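Local structure of complement factor H (Bos taurus, 6XZ6) at residues B[15-20]-B[26-31]. The protein regulates the complement system and, through the domain described here, is bound by the factor H receptor of Trypanosoma brucei. Sequence-based numbering, arbitrary orientation.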
loop_
_atom_site.group_PDB
_atom_site.type_symbol
_atom_site.label_atom_id
_atom_site.label_comp_id
_atom_site.label_asym_id
_atom_site.label_seq_id
_atom_site.Cartn_x
_atom_site.Cartn_y
_atom_site.Cartn_z
ATOM N N TYR B 15 16.082 -17.064 6.008
ATOM C CA TYR B 15 15.727 -18.441 6.387
ATOM C C TYR B 15 14.723 -18.422 7.530
ATOM O O TYR B 15 14.504 -17.385 8.190
ATOM C CB TYR B 15 16.953 -19.296 6.761
ATOM C CG TYR B 15 17.682 -18.852 8.009
ATOM C CD1 TYR B 15 18.687 -17.881 7.952
ATOM C CD2 TYR B 15 17.409 -19.428 9.242
ATOM C CE1 TYR B 15 19.354 -17.461 9.106
ATOM C CE2 TYR B 15 18.073 -19.015 10.398
ATOM C CZ TYR B 15 19.044 -18.035 10.323
ATOM O OH TYR B 15 19.706 -17.630 11.448
ATOM N N ARG B 16 14.107 -19.581 7.742
ATOM C CA ARG B 16 13.155 -19.852 8.800
ATOM C C ARG B 16 13.255 -21.349 9.180
ATOM O O ARG B 16 13.557 -22.165 8.302
ATOM C CB ARG B 16 11.729 -19.412 8.405
ATOM C CG ARG B 16 11.072 -20.145 7.224
ATOM C CD ARG B 16 9.889 -20.991 7.716
ATOM N NE ARG B 16 10.306 -22.374 7.983
ATOM C CZ ARG B 16 9.915 -23.099 9.020
ATOM N NH1 ARG B 16 10.386 -24.333 9.188
ATOM N NH2 ARG B 16 9.048 -22.600 9.898
ATOM N N PRO B 17 13.034 -21.741 10.462
ATOM C CA PRO B 17 12.810 -20.873 11.627
ATOM C C PRO B 17 14.169 -20.291 12.088
ATOM O O PRO B 17 15.239 -20.738 11.654
ATOM C CB PRO B 17 12.184 -21.826 12.646
ATOM C CG PRO B 17 12.815 -23.142 12.354
ATOM C CD PRO B 17 13.152 -23.152 10.869
ATOM N N GLU B 18 14.116 -19.281 12.938
ATOM C CA GLU B 18 15.323 -18.688 13.462
ATOM C C GLU B 18 15.560 -19.157 14.906
ATOM O O GLU B 18 14.852 -18.739 15.828
ATOM C CB GLU B 18 15.251 -17.171 13.349
ATOM C CG GLU B 18 16.623 -16.582 13.208
ATOM C CD GLU B 18 16.611 -15.087 13.230
ATOM O OE1 GLU B 18 16.970 -14.513 14.282
ATOM O OE2 GLU B 18 16.236 -14.493 12.195
ATOM N N LEU B 19 16.518 -20.079 15.084
ATOM C CA LEU B 19 16.879 -20.646 16.395
ATOM C C LEU B 19 18.368 -20.497 16.639
ATOM O O LEU B 19 19.141 -20.413 15.672
ATOM C CB LEU B 19 16.497 -22.137 16.492
ATOM C CG LEU B 19 15.131 -22.585 15.975
ATOM C CD1 LEU B 19 15.058 -24.078 15.946
ATOM C CD2 LEU B 19 13.977 -21.979 16.789
ATOM N N SER B 20 18.775 -20.503 17.921
ATOM C CA SER B 20 20.180 -20.379 18.345
ATOM C C SER B 20 21.012 -21.589 17.941
ATOM O O SER B 20 22.202 -21.445 17.648
ATOM C CB SER B 20 20.276 -20.163 19.855
ATOM O OG SER B 20 19.578 -21.171 20.569
ATOM N N ASP B 26 17.174 -31.366 11.363
ATOM C CA ASP B 26 16.345 -30.159 11.463
ATOM C C ASP B 26 16.479 -29.437 10.136
ATOM O O ASP B 26 17.602 -29.237 9.656
ATOM C CB ASP B 26 16.800 -29.224 12.612
ATOM C CG ASP B 26 16.209 -29.474 14.008
ATOM O OD1 ASP B 26 15.659 -30.580 14.244
ATOM O OD2 ASP B 26 16.307 -28.563 14.871
ATOM N N LYS B 27 15.337 -29.086 9.525
ATOM C CA LYS B 27 15.291 -28.399 8.240
ATOM C C LYS B 27 14.961 -26.925 8.367
ATOM O O LYS B 27 14.035 -26.525 9.103
ATOM C CB LYS B 27 14.264 -29.045 7.282
ATOM C CG LYS B 27 14.679 -30.384 6.702
ATOM C CD LYS B 27 14.007 -30.658 5.388
ATOM C CE LYS B 27 13.740 -32.124 5.226
ATOM N NZ LYS B 27 12.372 -32.485 5.717
ATOM N N ILE B 28 15.701 -26.116 7.601
ATOM C CA ILE B 28 15.435 -24.695 7.423
ATOM C C ILE B 28 14.953 -24.516 5.958
ATOM O O ILE B 28 15.295 -25.325 5.096
ATOM C CB ILE B 28 16.619 -23.748 7.797
ATOM C CG1 ILE B 28 17.861 -23.918 6.874
ATOM C CG2 ILE B 28 16.998 -23.873 9.254
ATOM C CD1 ILE B 28 17.988 -22.917 5.718
ATOM N N THR B 29 14.141 -23.490 5.699
ATOM C CA THR B 29 13.704 -23.115 4.355
ATOM C C THR B 29 14.154 -21.647 4.169
ATOM O O THR B 29 14.073 -20.861 5.092
ATOM C CB THR B 29 12.192 -23.319 4.110
ATOM O OG1 THR B 29 11.460 -22.560 5.061
ATOM C CG2 THR B 29 11.766 -24.778 4.131
ATOM N N TYR B 30 14.656 -21.294 3.015
ATOM C CA TYR B 30 15.129 -19.942 2.757
ATOM C C TYR B 30 14.562 -19.336 1.464
ATOM O O TYR B 30 14.240 -20.057 0.526
ATOM C CB TYR B 30 16.673 -19.899 2.763
ATOM C CG TYR B 30 17.333 -20.525 1.550
ATOM C CD1 TYR B 30 17.483 -21.909 1.448
ATOM C CD2 TYR B 30 17.906 -19.733 0.558
ATOM C CE1 TYR B 30 18.127 -22.484 0.359
ATOM C CE2 TYR B 30 18.544 -20.301 -0.542
ATOM C CZ TYR B 30 18.656 -21.675 -0.635
ATOM O OH TYR B 30 19.276 -22.245 -1.715
ATOM N N GLU B 31 14.480 -18.005 1.426
ATOM C CA GLU B 31 14.026 -17.213 0.284
ATOM C C GLU B 31 15.086 -16.167 0.007
ATOM O O GLU B 31 15.751 -15.718 0.928
ATOM C CB GLU B 31 12.684 -16.526 0.585
ATOM C CG GLU B 31 11.512 -17.476 0.658
ATOM C CD GLU B 31 11.178 -18.165 -0.646
ATOM O OE1 GLU B 31 10.998 -17.448 -1.658
ATOM O OE2 GLU B 31 11.076 -19.416 -0.653
#
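The strands meet antiparallel, with Arg16 and Thr29 as a hydrogen-bonded pair, Arg16 N giving its hydrogen to Thr29 O at 2.9 Å and Thr29 N returning one to Arg16 O at 3.0 Å; beside them Tyr15 and Tyr30 make a non-hydrogen-bonded pair, CA to CA 4.0 Å. The strand ends at the cis peptide bond before Pro17.

On one face of the sheet the side chains of Arg16 and Thr29 run alongside each other. Both Arg16 CG (chi1 64°) and Thr29 OG1 (chi1 58°) sit between their own backbone N and carbonyl carbon, and further bends along the arginine bring NE to OG1 at 3.1 Å. The hydroxyl oxygen accepts this bond near the guanidinium plane, although the N-H points off line (137°). Pro17 CD lies over one guanidinium face, offset toward its rim, while NH2 forms a salt bridge with Glu9 of the receptor chain. An alanine in place of Arg16 would probably leave Thr29 OG1 without this donor and the receptor's Glu9 without its charged mate.

Tyr15, Ile28 and Tyr30 line the other face, meeting through carbon atoms: Ile28 CD1 packs 3.9 Å from Tyr15 CB, and the CB atoms of Tyr15 and Tyr30 stand 4.1 Å apart. Tyr22 touches both Tyr15 and Ile28, and Trp52 also packs on Ile28, so this side faces the domain interior.

Such a small antiparallel sheet, in a domain held by the disulfides Cys5-Cys47 and Cys32-Cys58, is characteristic of the Sushi (SCR) fold, whose opposite, arginine-bearing surface here meets the trypanosome receptor.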